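Local structure of probable TonB-dependent receptor (4K3F) at residues Asp39-Asn44 against Asp64-Ala69; Gln46-Arg51 against Thr72-Val77; Leu119-Lys122 against Lys127-Asp130; Gly113-Leu118 against Ala188-Asp193. The protein probably binds methionine in the periplasm as the substrate-binding lipoprotein of an ABC-type uptake system, and holds selenomethionine in its cleft here. All coordinates share one frame; numbering follows the deposited sequence.

Contact 1. Residues Asp39-Asn44 against Asp64-Ala69. With MSE (selenomethionine), chain B.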
loop_
_atom_site.group_PDB
_atom_site.type_symbol
_atom_site.label_atom_id
_atom_site.label_comp_id
_atom_site.label_asym_id
_atom_site.label_seq_id
_atom_site.Cartn_x
_atom_site.Cartn_y
_atom_site.Cartn_z
ATOM N N ASP A 39 -5.171 3.443 9.592
ATOM C CA ASP A 39 -5.095 1.993 9.582
ATOM C C ASP A 39 -5.650 1.369 8.293
ATOM O O ASP A 39 -6.228 2.060 7.453
ATOM C CB ASP A 39 -5.891 1.433 10.763
ATOM C CG ASP A 39 -7.394 1.559 10.553
ATOM O OD1 ASP A 39 -7.898 2.702 10.373
ATOM O OD2 ASP A 39 -8.047 0.490 10.507
ATOM N N TYR A 40 -5.462 0.060 8.177
ATOM C CA TYR A 40 -5.813 -0.670 6.991
ATOM C C TYR A 40 -7.157 -1.418 7.085
ATOM O O TYR A 40 -7.515 -2.161 6.184
ATOM C CB TYR A 40 -4.709 -1.669 6.696
ATOM C CG TYR A 40 -3.422 -1.172 6.055
ATOM C CD1 TYR A 40 -3.271 0.115 5.553
ATOM C CD2 TYR A 40 -2.343 -2.058 5.933
ATOM C CE1 TYR A 40 -2.079 0.505 4.925
ATOM C CE2 TYR A 40 -1.192 -1.691 5.290
ATOM C CZ TYR A 40 -1.034 -0.410 4.785
ATOM O OH TYR A 40 0.167 -0.080 4.153
ATOM N N VAL A 41 -7.918 -1.179 8.143
ATOM C CA VAL A 41 -9.193 -1.897 8.350
ATOM C C VAL A 41 -10.376 -0.964 8.255
ATOM O O VAL A 41 -11.285 -1.152 7.421
ATOM C CB VAL A 41 -9.183 -2.678 9.692
ATOM C CG1 VAL A 41 -10.532 -3.349 9.978
ATOM C CG2 VAL A 41 -8.073 -3.727 9.668
ATOM N N GLN A 42 -10.358 0.087 9.074
ATOM C CA GLN A 42 -11.523 0.971 9.159
ATOM C C GLN A 42 -11.963 1.613 7.832
ATOM O O GLN A 42 -13.179 1.789 7.633
ATOM C CB GLN A 42 -11.361 2.032 10.275
ATOM C CG GLN A 42 -11.231 1.437 11.698
ATOM C CD GLN A 42 -12.301 0.375 12.029
ATOM O OE1 GLN A 42 -11.980 -0.751 12.423
ATOM N NE2 GLN A 42 -13.551 0.720 11.849
ATOM N N PRO A 43 -11.035 1.960 6.922
ATOM C CA PRO A 43 -11.528 2.518 5.638
ATOM C C PRO A 43 -12.487 1.571 4.899
ATOM O O PRO A 43 -13.445 2.051 4.251
ATOM C CB PRO A 43 -10.229 2.855 4.852
ATOM C CG PRO A 43 -9.216 3.042 5.942
ATOM C CD PRO A 43 -9.561 2.022 7.003
ATOM N N ASN A 44 -12.261 0.249 4.994
ATOM C CA ASN A 44 -13.118 -0.696 4.341
ATOM C C ASN A 44 -14.408 -0.876 5.114
ATOM O O ASN A 44 -15.492 -0.924 4.550
ATOM C CB ASN A 44 -12.401 -2.017 4.183
ATOM C CG ASN A 44 -11.568 -2.078 2.946
ATOM O OD1 ASN A 44 -11.756 -1.303 2.026
ATOM N ND2 ASN A 44 -10.631 -3.037 2.902
ATOM N N ASP A 64 -9.191 -8.169 -2.057
ATOM C CA ASP A 64 -9.804 -9.483 -2.297
ATOM C C ASP A 64 -9.787 -10.344 -1.009
ATOM O O ASP A 64 -10.794 -11.029 -0.635
ATOM C CB ASP A 64 -9.066 -10.228 -3.418
ATOM C CG ASP A 64 -9.226 -9.581 -4.791
ATOM O OD1 ASP A 64 -10.122 -8.757 -4.988
ATOM O OD2 ASP A 64 -8.420 -9.945 -5.710
ATOM N N GLU A 65 -8.635 -10.339 -0.323
ATOM C CA GLU A 65 -8.490 -11.040 0.933
ATOM C C GLU A 65 -9.375 -10.451 2.016
ATOM O O GLU A 65 -9.984 -11.192 2.805
ATOM C CB GLU A 65 -7.023 -11.015 1.362
ATOM C CG GLU A 65 -6.736 -11.666 2.701
ATOM C CD GLU A 65 -7.169 -13.118 2.825
ATOM O OE1 GLU A 65 -7.297 -13.838 1.804
ATOM O OE2 GLU A 65 -7.307 -13.558 3.983
ATOM N N PHE A 66 -9.495 -9.100 2.029
ATOM C CA PHE A 66 -10.369 -8.450 3.004
ATOM C C PHE A 66 -11.832 -8.867 2.782
ATOM O O PHE A 66 -12.533 -9.257 3.719
ATOM C CB PHE A 66 -10.132 -6.931 2.978
ATOM C CG PHE A 66 -10.692 -6.219 4.188
ATOM C CD1 PHE A 66 -12.040 -5.958 4.287
ATOM C CD2 PHE A 66 -9.849 -5.813 5.198
ATOM C CE1 PHE A 66 -12.542 -5.322 5.404
ATOM C CE2 PHE A 66 -10.340 -5.143 6.296
ATOM C CZ PHE A 66 -11.692 -4.926 6.401
ATOM N N ASN A 67 -12.326 -8.820 1.547
ATOM C CA ASN A 67 -13.681 -9.279 1.287
ATOM C C ASN A 67 -13.905 -10.735 1.650
ATOM O O ASN A 67 -14.972 -11.110 2.164
ATOM C CB ASN A 67 -13.997 -9.112 -0.192
ATOM C CG ASN A 67 -14.335 -7.665 -0.585
ATOM O OD1 ASN A 67 -14.946 -6.887 0.155
ATOM N ND2 ASN A 67 -14.020 -7.344 -1.804
ATOM N N LYS A 68 -12.913 -11.572 1.366
ATOM C CA LYS A 68 -12.989 -12.975 1.758
ATOM C C LYS A 68 -13.102 -13.102 3.290
ATOM O O LYS A 68 -14.012 -13.769 3.793
ATOM C CB LYS A 68 -11.783 -13.738 1.251
ATOM C CG LYS A 68 -11.758 -15.200 1.656
ATOM C CD LYS A 68 -10.481 -15.876 1.164
ATOM C CE LYS A 68 -10.482 -17.359 1.509
ATOM N NZ LYS A 68 -10.433 -17.575 2.975
ATOM N N ALA A 69 -12.195 -12.448 4.019
ATOM C CA ALA A 69 -12.159 -12.571 5.468
ATOM C C ALA A 69 -13.404 -12.016 6.144
ATOM O O ALA A 69 -13.901 -12.581 7.105
ATOM C CB ALA A 69 -10.940 -11.917 6.028
HETATM N N MSE B 300 -0.318 1.840 0.295
HETATM C CA MSE B 300 -0.058 0.439 0.736
HETATM C C MSE B 300 0.907 -0.168 -0.277
HETATM O O MSE B 300 0.727 0.025 -1.484
HETATM O OXT MSE B 300 1.855 -0.862 0.107
HETATM C CB MSE B 300 -1.353 -0.387 0.819
HETATM C CG MSE B 300 -1.109 -1.799 1.294
HETATM SE SE MSE B 300 -2.770 -2.845 1.205
HETATM C CE MSE B 300 -3.762 -1.987 2.564
#

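Contact 2. Residues Gln46-Arg51 against Thr72-Val77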
loop_
_atom_site.group_PDB
_atom_site.type_symbol
_atom_site.label_atom_id
_atom_site.label_comp_id
_atom_site.label_asym_id
_atom_site.label_seq_id
_atom_site.Cartn_x
_atom_site.Cartn_y
_atom_site.Cartn_z
ATOM N N GLN A 46 -15.864 1.272 7.009
ATOM C CA GLN A 46 -16.698 2.472 6.870
ATOM C C GLN A 46 -17.492 2.446 5.579
ATOM O O GLN A 46 -18.656 2.850 5.517
ATOM C CB GLN A 46 -15.839 3.730 6.887
ATOM C CG GLN A 46 -15.286 4.036 8.269
ATOM C CD GLN A 46 -16.212 4.865 9.132
ATOM O OE1 GLN A 46 -16.974 5.677 8.647
ATOM N NE2 GLN A 46 -16.098 4.700 10.404
ATOM N N VAL A 47 -16.875 1.938 4.518
ATOM C CA VAL A 47 -17.586 1.864 3.229
ATOM C C VAL A 47 -18.665 0.773 3.240
ATOM O O VAL A 47 -19.808 0.998 2.818
ATOM C CB VAL A 47 -16.596 1.736 2.032
ATOM C CG1 VAL A 47 -17.355 1.634 0.700
ATOM C CG2 VAL A 47 -15.715 2.967 1.951
ATOM N N SER A 48 -18.282 -0.377 3.748
ATOM C CA SER A 48 -19.183 -1.533 3.821
ATOM C C SER A 48 -20.356 -1.266 4.730
ATOM O O SER A 48 -21.449 -1.719 4.428
ATOM C CB SER A 48 -18.438 -2.755 4.299
ATOM O OG SER A 48 -17.602 -3.196 3.251
ATOM N N GLU A 49 -20.129 -0.487 5.793
ATOM C CA GLU A 49 -21.203 -0.063 6.715
ATOM C C GLU A 49 -21.997 1.141 6.210
ATOM O O GLU A 49 -22.858 1.678 6.941
ATOM C CB GLU A 49 -20.663 0.177 8.117
ATOM C CG GLU A 49 -20.199 -1.083 8.788
ATOM C CD GLU A 49 -19.778 -0.888 10.232
ATOM O OE1 GLU A 49 -19.676 0.268 10.731
ATOM O OE2 GLU A 49 -19.491 -1.922 10.855
ATOM N N LYS A 50 -21.747 1.550 4.955
ATOM C CA LYS A 50 -22.509 2.600 4.297
ATOM C C LYS A 50 -22.366 3.949 5.061
ATOM O O LYS A 50 -23.331 4.726 5.166
ATOM C CB LYS A 50 -23.993 2.139 4.077
ATOM C CG LYS A 50 -24.129 0.657 3.628
ATOM C CD LYS A 50 -25.574 0.217 3.415
ATOM C CE LYS A 50 -25.727 -1.222 2.902
ATOM N NZ LYS A 50 -24.898 -1.500 1.670
ATOM N N ARG A 51 -21.187 4.193 5.598
ATOM C CA ARG A 51 -20.902 5.423 6.289
ATOM C C ARG A 51 -20.227 6.397 5.354
ATOM O O ARG A 51 -20.375 7.621 5.504
ATOM C CB ARG A 51 -20.052 5.194 7.526
ATOM C CG ARG A 51 -20.753 4.298 8.527
ATOM C CD ARG A 51 -19.959 4.002 9.787
ATOM N NE ARG A 51 -20.600 2.917 10.553
ATOM C CZ ARG A 51 -21.623 3.077 11.414
ATOM N NH1 ARG A 51 -22.126 4.261 11.683
ATOM N NH2 ARG A 51 -22.175 2.028 11.999
ATOM N N THR A 72 -17.508 -9.330 2.778
ATOM C CA THR A 72 -18.000 -8.086 2.168
ATOM C C THR A 72 -17.864 -8.122 0.657
ATOM O O THR A 72 -17.339 -9.075 0.070
ATOM C CB THR A 72 -17.256 -6.870 2.760
ATOM O OG1 THR A 72 -15.844 -7.060 2.692
ATOM C CG2 THR A 72 -17.669 -6.711 4.242
ATOM N N ASP A 73 -18.361 -7.085 0.008
ATOM C CA ASP A 73 -18.372 -7.112 -1.450
ATOM C C ASP A 73 -17.995 -5.772 -2.026
ATOM O O ASP A 73 -18.595 -5.289 -3.010
ATOM C CB ASP A 73 -19.682 -7.674 -2.022
ATOM C CG ASP A 73 -20.805 -6.714 -2.014
ATOM O OD1 ASP A 73 -20.829 -5.833 -1.135
ATOM O OD2 ASP A 73 -21.682 -6.854 -2.905
ATOM N N LEU A 74 -16.956 -5.165 -1.449
ATOM C CA LEU A 74 -16.405 -3.945 -1.980
ATOM C C LEU A 74 -15.734 -4.212 -3.328
ATOM O O LEU A 74 -15.206 -5.295 -3.558
ATOM C CB LEU A 74 -15.404 -3.338 -0.994
ATOM C CG LEU A 74 -15.975 -2.954 0.357
ATOM C CD1 LEU A 74 -14.853 -2.398 1.227
ATOM C CD2 LEU A 74 -17.113 -1.976 0.260
ATOM N N VAL A 75 -15.754 -3.216 -4.199
ATOM C CA VAL A 75 -15.296 -3.408 -5.582
ATOM C C VAL A 75 -14.308 -2.307 -5.965
ATOM O O VAL A 75 -14.429 -1.108 -5.647
ATOM C CB VAL A 75 -16.498 -3.437 -6.587
ATOM C CG1 VAL A 75 -17.345 -4.684 -6.339
ATOM C CG2 VAL A 75 -17.406 -2.208 -6.475
ATOM N N ALA A 76 -13.325 -2.707 -6.744
ATOM C CA ALA A 76 -12.357 -1.765 -7.244
ATOM C C ALA A 76 -12.950 -0.905 -8.362
ATOM O O ALA A 76 -13.673 -1.381 -9.195
ATOM C CB ALA A 76 -11.158 -2.539 -7.787
ATOM N N VAL A 77 -12.599 0.361 -8.388
ATOM C CA VAL A 77 -13.076 1.322 -9.395
ATOM C C VAL A 77 -11.990 1.620 -10.432
ATOM O O VAL A 77 -12.242 1.508 -11.663
ATOM C CB VAL A 77 -13.533 2.644 -8.740
ATOM C CG1 VAL A 77 -14.031 3.619 -9.813
ATOM C CG2 VAL A 77 -14.618 2.371 -7.712
#

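Contact 3. Residues Leu119-Lys122 against Lys127-Asp130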
loop_
_atom_site.group_PDB
_atom_site.type_symbol
_atom_site.label_atom_id
_atom_site.label_comp_id
_atom_site.label_asym_id
_atom_site.label_seq_id
_atom_site.Cartn_x
_atom_site.Cartn_y
_atom_site.Cartn_z
ATOM N N LEU A 119 9.796 -10.144 -1.788
ATOM C CA LEU A 119 10.916 -9.200 -1.908
ATOM C C LEU A 119 12.168 -9.832 -1.299
ATOM O O LEU A 119 13.263 -9.736 -1.874
ATOM C CB LEU A 119 10.599 -7.848 -1.221
ATOM C CG LEU A 119 11.750 -6.841 -1.284
ATOM C CD1 LEU A 119 12.186 -6.574 -2.737
ATOM C CD2 LEU A 119 11.407 -5.554 -0.540
ATOM N N LEU A 120 12.044 -10.476 -0.134
ATOM C CA LEU A 120 13.214 -11.160 0.460
ATOM C C LEU A 120 13.744 -12.240 -0.500
ATOM O O LEU A 120 14.976 -12.458 -0.628
ATOM C CB LEU A 120 12.891 -11.785 1.819
ATOM C CG LEU A 120 12.532 -10.780 2.902
ATOM C CD1 LEU A 120 12.062 -11.463 4.195
ATOM C CD2 LEU A 120 13.713 -9.882 3.194
ATOM N N ASP A 121 12.829 -12.926 -1.181
ATOM C CA ASP A 121 13.228 -13.940 -2.159
ATOM C C ASP A 121 13.945 -13.266 -3.359
ATOM O O ASP A 121 15.030 -13.698 -3.792
ATOM C CB ASP A 121 12.012 -14.788 -2.547
ATOM C CG ASP A 121 12.302 -15.789 -3.691
ATOM O OD1 ASP A 121 12.435 -15.365 -4.876
ATOM O OD2 ASP A 121 12.341 -17.001 -3.409
ATOM N N LYS A 122 13.360 -12.188 -3.870
ATOM C CA LYS A 122 13.954 -11.492 -5.008
ATOM C C LYS A 122 15.355 -11.013 -4.672
ATOM O O LYS A 122 16.255 -11.114 -5.498
ATOM C CB LYS A 122 13.108 -10.284 -5.412
ATOM C CG LYS A 122 13.439 -9.797 -6.808
ATOM C CD LYS A 122 12.779 -8.470 -7.119
ATOM C CE LYS A 122 12.877 -8.182 -8.610
ATOM N NZ LYS A 122 11.931 -7.111 -8.999
ATOM N N LYS A 127 14.947 -18.161 0.165
ATOM C CA LYS A 127 14.317 -18.671 -1.035
ATOM C C LYS A 127 12.955 -19.275 -0.645
ATOM O O LYS A 127 12.832 -19.935 0.390
ATOM C CB LYS A 127 15.207 -19.677 -1.755
ATOM C CG LYS A 127 14.626 -20.082 -3.095
ATOM C CD LYS A 127 15.645 -20.771 -3.982
ATOM C CE LYS A 127 15.425 -20.360 -5.420
ATOM N NZ LYS A 127 14.059 -20.700 -5.869
ATOM N N LEU A 128 11.928 -18.947 -1.437
ATOM C CA LEU A 128 10.606 -19.534 -1.295
ATOM C C LEU A 128 10.402 -20.710 -2.259
ATOM O O LEU A 128 11.053 -20.781 -3.311
ATOM C CB LEU A 128 9.544 -18.477 -1.583
ATOM C CG LEU A 128 9.463 -17.281 -0.610
ATOM C CD1 LEU A 128 8.558 -16.227 -1.211
ATOM C CD2 LEU A 128 8.935 -17.717 0.751
ATOM N N LYS A 129 9.511 -21.640 -1.893
ATOM C CA LYS A 129 9.196 -22.795 -2.742
ATOM C C LYS A 129 8.796 -22.369 -4.151
ATOM O O LYS A 129 8.253 -21.283 -4.349
ATOM C CB LYS A 129 8.083 -23.649 -2.121
ATOM C CG LYS A 129 6.725 -22.965 -2.045
ATOM C CD LYS A 129 5.727 -23.769 -1.212
ATOM C CE LYS A 129 4.293 -23.273 -1.423
ATOM N NZ LYS A 129 3.316 -23.893 -0.469
ATOM N N ASP A 130 9.116 -23.231 -5.108
ATOM C CA ASP A 130 8.930 -22.936 -6.515
ATOM C C ASP A 130 7.473 -22.630 -6.906
ATOM O O ASP A 130 7.211 -21.809 -7.780
ATOM C CB ASP A 130 9.441 -24.125 -7.320
ATOM C CG ASP A 130 9.454 -23.838 -8.793
ATOM O OD1 ASP A 130 10.321 -23.059 -9.222
ATOM O OD2 ASP A 130 8.582 -24.375 -9.499
HETATM O O HOH W 1 11.490 -18.792 -5.134
#

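Contact 4. Residues Gly113-Leu118 against Ala188-Asp193. With MSE (selenomethionine), chain B.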
loop_
_atom_site.group_PDB
_atom_site.type_symbol
_atom_site.label_atom_id
_atom_site.label_comp_id
_atom_site.label_asym_id
_atom_site.label_seq_id
_atom_site.Cartn_x
_atom_site.Cartn_y
_atom_site.Cartn_z
ATOM N N GLY A 113 2.334 -9.457 3.997
ATOM C CA GLY A 113 3.319 -10.430 4.487
ATOM C C GLY A 113 3.898 -11.222 3.310
ATOM O O GLY A 113 5.109 -11.334 3.163
ATOM N N GLY A 114 3.034 -11.735 2.432
ATOM C CA GLY A 114 3.483 -12.520 1.294
ATOM C C GLY A 114 4.355 -11.712 0.367
ATOM O O GLY A 114 5.369 -12.170 -0.103
ATOM N N ARG A 115 3.907 -10.482 0.101
ATOM C CA ARG A 115 4.644 -9.515 -0.683
ATOM C C ARG A 115 6.074 -9.268 -0.136
ATOM O O ARG A 115 7.044 -9.240 -0.891
ATOM C CB ARG A 115 3.840 -8.240 -0.675
ATOM C CG ARG A 115 4.513 -7.023 -1.188
ATOM C CD ARG A 115 3.581 -5.844 -0.981
ATOM N NE ARG A 115 3.998 -4.783 -1.835
ATOM C CZ ARG A 115 3.416 -3.594 -1.900
ATOM N NH1 ARG A 115 2.402 -3.299 -1.088
ATOM N NH2 ARG A 115 3.886 -2.711 -2.740
ATOM N N ALA A 116 6.170 -9.093 1.182
ATOM C CA ALA A 116 7.445 -8.905 1.844
ATOM C C ALA A 116 8.338 -10.114 1.665
ATOM O O ALA A 116 9.520 -9.962 1.339
ATOM C CB ALA A 116 7.229 -8.619 3.327
ATOM N N LEU A 117 7.766 -11.332 1.840
ATOM C CA LEU A 117 8.567 -12.545 1.661
ATOM C C LEU A 117 9.069 -12.646 0.208
ATOM O O LEU A 117 10.198 -13.089 -0.045
ATOM C CB LEU A 117 7.763 -13.780 2.031
ATOM C CG LEU A 117 7.488 -13.931 3.524
ATOM C CD1 LEU A 117 6.467 -15.040 3.772
ATOM C CD2 LEU A 117 8.784 -14.237 4.264
ATOM N N LEU A 118 8.225 -12.262 -0.745
ATOM C CA LEU A 118 8.646 -12.272 -2.152
ATOM C C LEU A 118 9.794 -11.303 -2.438
ATOM O O LEU A 118 10.678 -11.620 -3.234
ATOM C CB LEU A 118 7.460 -11.983 -3.082
ATOM C CG LEU A 118 6.442 -13.128 -3.171
ATOM C CD1 LEU A 118 5.265 -12.702 -4.030
ATOM C CD2 LEU A 118 7.036 -14.388 -3.744
ATOM N N ALA A 188 16.725 -2.996 -0.212
ATOM C CA ALA A 188 16.152 -3.724 -1.333
ATOM C C ALA A 188 14.793 -3.092 -1.578
ATOM O O ALA A 188 14.188 -2.546 -0.674
ATOM C CB ALA A 188 15.973 -5.193 -0.987
ATOM N N ILE A 189 14.310 -3.198 -2.797
ATOM C CA ILE A 189 13.036 -2.617 -3.131
ATOM C C ILE A 189 12.384 -3.342 -4.277
ATOM O O ILE A 189 13.079 -3.850 -5.176
ATOM C CB ILE A 189 13.199 -1.132 -3.505
ATOM C CG1 ILE A 189 11.844 -0.443 -3.528
ATOM C CG2 ILE A 189 13.927 -0.979 -4.838
ATOM C CD1 ILE A 189 11.959 1.024 -3.312
ATOM N N GLU A 190 11.055 -3.386 -4.278
ATOM C CA GLU A 190 10.321 -3.950 -5.411
ATOM C C GLU A 190 10.556 -3.152 -6.697
ATOM O O GLU A 190 10.853 -1.946 -6.652
ATOM C CB GLU A 190 8.836 -3.895 -5.159
ATOM C CG GLU A 190 8.365 -4.796 -4.046
ATOM C CD GLU A 190 6.894 -4.684 -3.802
ATOM O OE1 GLU A 190 6.346 -3.554 -3.966
ATOM O OE2 GLU A 190 6.277 -5.723 -3.418
ATOM N N GLY A 191 10.339 -3.795 -7.831
ATOM C CA GLY A 191 10.066 -3.060 -9.087
ATOM C C GLY A 191 8.662 -2.449 -9.056
ATOM O O GLY A 191 7.842 -2.775 -8.177
ATOM N N SER A 192 8.335 -1.581 -10.013
ATOM C CA SER A 192 6.990 -0.986 -10.010
ATOM C C SER A 192 5.967 -1.735 -10.855
ATOM O O SER A 192 4.788 -1.417 -10.784
ATOM C CB SER A 192 7.053 0.455 -10.464
ATOM O OG SER A 192 7.615 0.501 -11.767
ATOM N N ASP A 193 6.405 -2.696 -11.672
ATOM C CA ASP A 193 5.467 -3.558 -12.400
ATOM C C ASP A 193 5.074 -4.752 -11.549
ATOM O O ASP A 193 5.688 -5.808 -11.604
ATOM C CB ASP A 193 6.069 -4.024 -13.726
ATOM C CG ASP A 193 5.659 -3.141 -14.882
ATOM O OD1 ASP A 193 5.544 -1.906 -14.683
ATOM O OD2 ASP A 193 5.440 -3.684 -15.986
HETATM N N MSE B 300 -0.318 1.840 0.295
HETATM C CA MSE B 300 -0.058 0.439 0.736
HETATM C C MSE B 300 0.907 -0.168 -0.277
HETATM O O MSE B 300 0.727 0.025 -1.484
HETATM O OXT MSE B 300 1.855 -0.862 0.107
HETATM C CB MSE B 300 -1.353 -0.387 0.819
HETATM C CG MSE B 300 -1.109 -1.799 1.294
HETATM SE SE MSE B 300 -2.770 -2.845 1.205
HETATM C CE MSE B 300 -3.762 -1.987 2.564
HETATM O O HOH W 2 7.166 -8.250 -3.436
#

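Contact 1. Residues Asp39-Asn44 against Asp64-Ala69
F66, N44 and V41 make a buried contact in which an aromatic side chain from helix 60-70 packs against the start of helix 42-48, in the lobe of this two-lobed periplasmic binding protein that is built on the six-stranded mixed sheet. The CB of N44 lies over one face of the F66 ring as a CH-pi contact, 3.9 Å from the ring centroid and 27° off its normal. The amide follows it across the same face: N44 ND2 stands 3.4 Å above the ring plane, offset toward the rim near CG, with the planes of amide and ring 63° apart. F66 comes from the opposite direction, its CG anti to the backbone N (chi1 -164°), which sends the ring away from its own helix and over the asparagine. The amide also looks elsewhere: N44 OD1 accepts from N55 and Q58, tying the start of the helix to strand 54-59. Beside the asparagine, V41 crosses F66 at about a right angle and sets its CG1 4.1 Å from F66 CZ. The turn that presents V41 is an Asx motif, in which D39 OD2 takes a nearly straight bond from Q42 N at 2.7 Å and a second, more bent one from V41 N at 2.9 Å. Both donors come from the same face of the carboxylate. This turn also delivers Y40 to the ligand pocket, where its hydroxyl is hydrogen-bonded to N173. The selenomethionine methyl, MSE CE, sits over the centre of the Y40 ring, 3.4 Å above its plane.

Contact 2. Residues Gln46-Arg51 against Thr72-Val77
L74 and T72 face the last turn of helix 42-48, meeting V47 and S48 where a helix closed by a Schellman motif packs against the run leading into strand 75-82 of the six-stranded sheet. V47 and L74 point at each other and cross obliquely, so that one methyl of each does the touching: V47 CG1 lies 3.6 Å from L74 CD2. The leucine meets the serine with the same branch. S48 OG stands 3.3 Å from L74 CD2, and at the same distance from CG, so a hydroxyl rests on the fork of an aliphatic side chain. With OG beside its backbone N (chi1 -73°), the serine hydroxyl can turn back within its own helix, where it makes a weak hydrogen bond with N44 O. T72 presents its methyl to the serine, CG2 standing 3.7 Å from S48 OG. Its hydroxyl is turned to another partner, the side chain of N67 on helix 60-70. Behind the contact, L74 also packs on V201 and L63, which places it between the helices and the sheet. The helix end itself is fixed by backbone bonds from K50 N to V47 O and from R51 N to Q46 O, with K50 in the positive-phi C-prime position. Just beyond, the side chain of R51 doubles back on E49: R51 NE donates to the anti lone pair of E49 OE1 at 2.8 Å, in the plane of the guanidinium group.

Contact 3. Residues Leu119-Lys122 against Lys127-Asp130
The backbones of helix 110-122 and strand 127-128 draw closest at D121 and K127, whose CA atoms are 5.0 Å apart across the short connection that joins the two elements. D121 carries the contact. Its CG is anti to the backbone N (chi1 174°), which reaches the carboxylate off the helix and up to the strand. There OD2 receives the backbone N-H of L128 on its anti lone pair at 2.8 Å, in an essentially straight bond of 178°. The carboxylate thus bonds the end of helix 110-122 to the backbone of the strand that follows it, one of the two strands of a small antiparallel sheet, paired with strand 141-143. A water extends the grip: it donates to D121 OD2 at 2.6 Å and to L128 O at 2.7 Å, so both polar groups of the L128 backbone are linked to one carboxylate oxygen, directly or through solvent. The K127 chain bends at its far end and brings NZ to that water in a weak bond, while its ammonium remains 4.8 Å from D121 OD2. Such a nearby positive charge would probably help to stabilise the charged carboxylate. On the apolar side, D121 CB lies 4.0 Å from L128 CD1, and L128 packs further on L117, L118 and I141.

Contact 4. Residues Gly113-Leu118 against Ala188-Asp193
R115 and E190 join across the contact in a two-pronged salt bridge, supported by a water and extended to the ligand. The ionic pair is side-on: R115 NE donates to E190 OE2 and R115 NH2 to E190 OE1, both at 2.9 Å and both nearly straight. Each oxygen is met on its syn side, although the carboxylate is turned 31° from the guanidinium plane. The arginine chain runs extended from CG to NE, and the two side chains cross at about a right angle. Among the other hydrogen bonds, E190 OE1 also accepts from L85 N, in the loop before strand 86-88, so a second part of the chain holds the carboxylate that grips the arginine. A water donates to R115 O at 2.7 Å and to E190 OE2 at 2.7 Å, linking the helix backbone to the same carboxylate. The third guanidinium nitrogen turns to the ligand: R115 NH1 donates to MSE OXT at 2.8 Å through a bent bond of 133°. Y196 adds a cation-pi contact to R115. With two nitrogens engaged by E190, the guanidinium is fixed in its rotation, and the glutamate acts as a second-shell residue behind the carboxylate-binding arginine of an amino-acid cleft in a periplasmic binding protein.

From the N terminus, helix 42-48 is used first, by contacts 1 and 2. The loops they close cross, because the segments alternate along the chain: 39-44, 46-51, then 64-69 and 72-77. Together they tie that helix to helix 60-70 and to the entry into strand 75-82, and N67 links them by bonding to T72 and L74. Further on, helix 110-122 serves contacts 4 and 3. The short turn of contact 3 is nested inside the long loop closed by contact 4, which returns after 69 residues to the end of strand 188-189. Contacts 1 and 4 both touch selenomethionine, so the ligand is reached both from the lobe with the six-stranded sheet (contact 1) and from the lobe with the five-stranded sheet (contact 4).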